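Local coordinates for microtubule-associated protein 1A/1B, light chain 3 (Trypanosoma brucei brucei, PDB 3W1Y) that belongs to the ATG8 family of ubiquitin-like autophagy proteins and probably becomes attached to membrane phosphatidylethanolamine, at residues H7-Q11 against D123-S129. Residues are numbered along the deposited sequence; the frame is centred on the assembly and turned at random.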
ATOM      1  N   HIS A   7      18.529  15.440  -7.314  1.00 50.50           N
ATOM      2  CA  HIS A   7      17.278  14.661  -7.524  1.00 49.52           C
ATOM      3  C   HIS A   7      17.371  13.189  -7.034  1.00 46.69           C
ATOM      4  O   HIS A   7      17.239  12.896  -5.841  1.00 47.67           O
ATOM      5  CB  HIS A   7      16.854  14.750  -9.005  1.00 50.58           C
ATOM      6  CG  HIS A   7      17.949  15.211  -9.924  1.00 56.00           C
ATOM      7  ND1 HIS A   7      18.057  16.518 -10.362  1.00 61.65           N
ATOM      8  CD2 HIS A   7      18.992  14.543 -10.479  1.00 59.56           C
ATOM      9  CE1 HIS A   7      19.112  16.634 -11.152  1.00 63.36           C
ATOM     10  NE2 HIS A   7      19.699  15.449 -11.240  1.00 62.73           N
ATOM     11  N   TYR A   8      17.581  12.272  -7.971  1.00 42.75           N
ATOM     12  CA  TYR A   8      17.734  10.866  -7.684  1.00 37.91           C
ATOM     13  C   TYR A   8      19.177  10.457  -7.876  1.00 36.28           C
ATOM     14  O   TYR A   8      19.863  10.932  -8.799  1.00 35.68           O
ATOM     15  CB  TYR A   8      16.821  10.057  -8.613  1.00 36.47           C
ATOM     16  CG  TYR A   8      15.375  10.143  -8.195  1.00 35.22           C
ATOM     17  CD1 TYR A   8      14.574  11.242  -8.556  1.00 34.29           C
ATOM     18  CD2 TYR A   8      14.808   9.135  -7.413  1.00 33.58           C
ATOM     19  CE1 TYR A   8      13.245  11.324  -8.146  1.00 33.34           C
ATOM     20  CE2 TYR A   8      13.490   9.214  -7.001  1.00 33.32           C
ATOM     21  CZ  TYR A   8      12.721  10.307  -7.365  1.00 34.27           C
ATOM     22  OH  TYR A   8      11.408  10.343  -6.947  1.00 35.59           O
ATOM     23  N   ARG A   9      19.626   9.563  -7.006  1.00 34.04           N
ATOM     24  CA  ARG A   9      20.967   9.014  -7.080  1.00 33.75           C
ATOM     25  C   ARG A   9      21.335   8.452  -8.455  1.00 32.03           C
ATOM     26  O   ARG A   9      22.411   8.732  -8.968  1.00 33.40           O
ATOM     27  CB  ARG A   9      21.153   7.958  -6.006  1.00 33.95           C
ATOM     28  CG  ARG A   9      22.589   7.548  -5.878  1.00 37.48           C
ATOM     29  CD  ARG A   9      22.911   6.974  -4.506  1.00 40.68           C
ATOM     30  NE  ARG A   9      24.304   6.557  -4.537  1.00 41.16           N
ATOM     31  CZ  ARG A   9      24.740   5.499  -5.204  1.00 40.27           C
ATOM     32  NH1 ARG A   9      23.873   4.731  -5.850  1.00 39.61           N
ATOM     33  NH2 ARG A   9      26.039   5.209  -5.213  1.00 41.98           N
ATOM     34  N   TYR A  10      20.419   7.697  -9.056  1.00 29.60           N
ATOM     35  CA  TYR A  10      20.575   7.168 -10.424  1.00 28.19           C
ATOM     36  C   TYR A  10      20.900   8.208 -11.506  1.00 27.99           C
ATOM     37  O   TYR A  10      21.633   7.911 -12.431  1.00 27.75           O
ATOM     38  CB  TYR A  10      19.324   6.400 -10.831  1.00 26.32           C
ATOM     39  CG  TYR A  10      19.554   5.326 -11.848  1.00 24.51           C
ATOM     40  CD1 TYR A  10      20.144   4.116 -11.493  1.00 25.49           C
ATOM     41  CD2 TYR A  10      19.131   5.488 -13.150  1.00 25.37           C
ATOM     42  CE1 TYR A  10      20.349   3.104 -12.433  1.00 23.39           C
ATOM     43  CE2 TYR A  10      19.312   4.494 -14.088  1.00 25.13           C
ATOM     44  CZ  TYR A  10      19.924   3.316 -13.717  1.00 24.92           C
ATOM     45  OH  TYR A  10      20.088   2.352 -14.638  1.00 26.30           O
ATOM     46  N   GLN A  11      20.353   9.415 -11.388  1.00 27.82           N
ATOM     47  CA  GLN A  11      20.660  10.472 -12.344  1.00 28.66           C
ATOM     48  C   GLN A  11      22.036  11.111 -12.146  1.00 29.31           C
ATOM     49  O   GLN A  11      22.604  11.635 -13.092  1.00 29.21           O
ATOM     50  CB  GLN A  11      19.565  11.552 -12.343  1.00 29.37           C
ATOM     51  CG  GLN A  11      18.230  11.078 -12.859  1.00 29.45           C
ATOM     52  CD  GLN A  11      17.093  12.040 -12.503  1.00 35.85           C
ATOM     53  OE1 GLN A  11      16.966  12.481 -11.355  1.00 39.39           O
ATOM     54  NE2 GLN A  11      16.261  12.351 -13.478  1.00 36.43           N
ATOM     55  N   ASP A 123      14.623  11.480 -19.562  1.00 27.84           N
ATOM     56  CA  ASP A 123      15.436  10.301 -19.893  1.00 28.00           C
ATOM     57  C   ASP A 123      14.581   9.051 -20.148  1.00 27.56           C
ATOM     58  O   ASP A 123      15.117   7.999 -20.481  1.00 28.22           O
ATOM     59  CB  ASP A 123      16.569  10.017 -18.862  1.00 27.49           C
ATOM     60  CG  ASP A 123      16.059   9.532 -17.493  1.00 27.44           C
ATOM     61  OD1 ASP A 123      14.876   9.153 -17.316  1.00 26.05           O
ATOM     62  OD2 ASP A 123      16.876   9.541 -16.550  1.00 29.13           O
ATOM     63  N   GLY A 124      13.265   9.170 -19.996  1.00 26.84           N
ATOM     64  CA  GLY A 124      12.374   8.053 -20.279  1.00 26.67           C
ATOM     65  C   GLY A 124      11.870   7.267 -19.076  1.00 25.83           C
ATOM     66  O   GLY A 124      10.885   6.542 -19.203  1.00 26.10           O
ATOM     67  N   PHE A 125      12.534   7.377 -17.927  1.00 25.23           N
ATOM     68  CA  PHE A 125      12.097   6.646 -16.727  1.00 24.52           C
ATOM     69  C   PHE A 125      10.992   7.410 -16.024  1.00 24.64           C
ATOM     70  O   PHE A 125      10.954   8.648 -16.079  1.00 24.42           O
ATOM     71  CB  PHE A 125      13.222   6.479 -15.684  1.00 24.56           C
ATOM     72  CG  PHE A 125      14.175   5.340 -15.954  1.00 23.21           C
ATOM     73  CD1 PHE A 125      15.458   5.602 -16.438  1.00 23.39           C
ATOM     74  CD2 PHE A 125      13.821   4.026 -15.655  1.00 21.82           C
ATOM     75  CE1 PHE A 125      16.374   4.558 -16.670  1.00 23.04           C
ATOM     76  CE2 PHE A 125      14.719   2.982 -15.878  1.00 23.10           C
ATOM     77  CZ  PHE A 125      16.001   3.259 -16.400  1.00 22.54           C
ATOM     78  N   LEU A 126      10.110   6.653 -15.360  1.00 23.85           N
ATOM     79  CA  LEU A 126       9.252   7.194 -14.306  1.00 23.60           C
ATOM     80  C   LEU A 126      10.005   7.003 -12.973  1.00 23.52           C
ATOM     81  O   LEU A 126      10.272   5.866 -12.582  1.00 22.30           O
ATOM     82  CB  LEU A 126       7.921   6.439 -14.268  1.00 22.86           C
ATOM     83  CG  LEU A 126       6.947   6.922 -13.210  1.00 23.68           C
ATOM     84  CD1 LEU A 126       6.651   8.425 -13.381  1.00 22.22           C
ATOM     85  CD2 LEU A 126       5.672   6.074 -13.217  1.00 23.32           C
ATOM     86  N   TYR A 127      10.392   8.115 -12.335  1.00 23.86           N
ATOM     87  CA  TYR A 127      11.110   8.093 -11.074  1.00 24.17           C
ATOM     88  C   TYR A 127      10.141   8.038  -9.894  1.00 25.12           C
ATOM     89  O   TYR A 127       9.161   8.776  -9.858  1.00 25.37           O
ATOM     90  CB  TYR A 127      12.046   9.301 -10.981  1.00 24.66           C
ATOM     91  CG  TYR A 127      13.299   9.080 -11.810  1.00 24.48           C
ATOM     92  CD1 TYR A 127      13.336   9.430 -13.150  1.00 22.79           C
ATOM     93  CD2 TYR A 127      14.429   8.475 -11.248  1.00 23.30           C
ATOM     94  CE1 TYR A 127      14.468   9.199 -13.920  1.00 24.52           C
ATOM     95  CE2 TYR A 127      15.564   8.249 -11.996  1.00 23.34           C
ATOM     96  CZ  TYR A 127      15.583   8.612 -13.339  1.00 24.46           C
ATOM     97  OH  TYR A 127      16.712   8.386 -14.097  1.00 23.18           O
ATOM     98  N   VAL A 128      10.412   7.144  -8.948  1.00 25.50           N
ATOM     99  CA  VAL A 128       9.538   6.915  -7.816  1.00 26.63           C
ATOM    100  C   VAL A 128      10.390   6.797  -6.531  1.00 28.29           C
ATOM    101  O   VAL A 128      11.421   6.091  -6.505  1.00 28.02           O
ATOM    102  CB  VAL A 128       8.665   5.639  -8.007  1.00 26.22           C
ATOM    103  CG1 VAL A 128       7.852   5.339  -6.764  1.00 26.52           C
ATOM    104  CG2 VAL A 128       7.758   5.743  -9.248  1.00 26.14           C
ATOM    105  N   SER A 129       9.961   7.509  -5.486  1.00 28.54           N
ATOM    106  CA  SER A 129      10.508   7.363  -4.156  1.00 29.26           C
ATOM    107  C   SER A 129       9.611   6.426  -3.383  1.00 29.46           C
ATOM    108  O   SER A 129       8.385   6.513  -3.456  1.00 28.89           O
ATOM    109  CB  SER A 129      10.548   8.696  -3.423  1.00 30.02           C
ATOM    110  OG  SER A 129      11.243   9.651  -4.185  1.00 31.85           O
TER
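Y8 and Y127 both carry CG beside the backbone N and anti to the carbonyl carbon. These torsions help lay the two side chains alongside each other, running opposite ways. Their rings meet obliquely, with planes 42° apart. Y127 CD2 sits 3.6 Å from Y8 CG, over one face of the Y8 ring. Y127 CB makes a CH-pi contact with the same ring, 3.9 Å from the centroid of Y8. The far end of Y8 reaches along the strand to S129, where Y8 OH and S129 OG share a hydrogen bond of 2.9 Å. Either hydroxyl could be the donor.

The side chains of Q11 and Y127 point toward each other from opposite directions. The Q11 amide lies over a face of the Y127 ring, tilted by 32°, with NE2 of Q11 3.7 Å from CE1 of Y127. The Y127 hydroxyl donates to D123 OD2 at 2.7 Å and meets the syn lone pair. D123 OD2 also takes a salt bridge from R19, so the carboxylate probably stays ionised. D123 OD1 accepts from F125 N at 3.0 Å, forming an Asx turn. The OD1 bond helps position D123, and the OD2 bond helps hold the Y127 hydroxyl.

Y10 turns its ring edge toward the face of F125, offset, with planes at 82°. The Y10 hydroxyl is hydrogen-bonded to E22 of helix 16-29.

Residues 7-11 belong to the N-terminal helical extension that ATG8 proteins add to the ubiquitin-like fold. Y8 is the N-cap of helix 9-13. Strand 126-133 is an inner strand, between 33-40 and 96-100. Y10, F125 and Y127 all touch L37 of strand 33-40, while helix 16-29 meets Q11 and Y127 through R19, and F125 through T23.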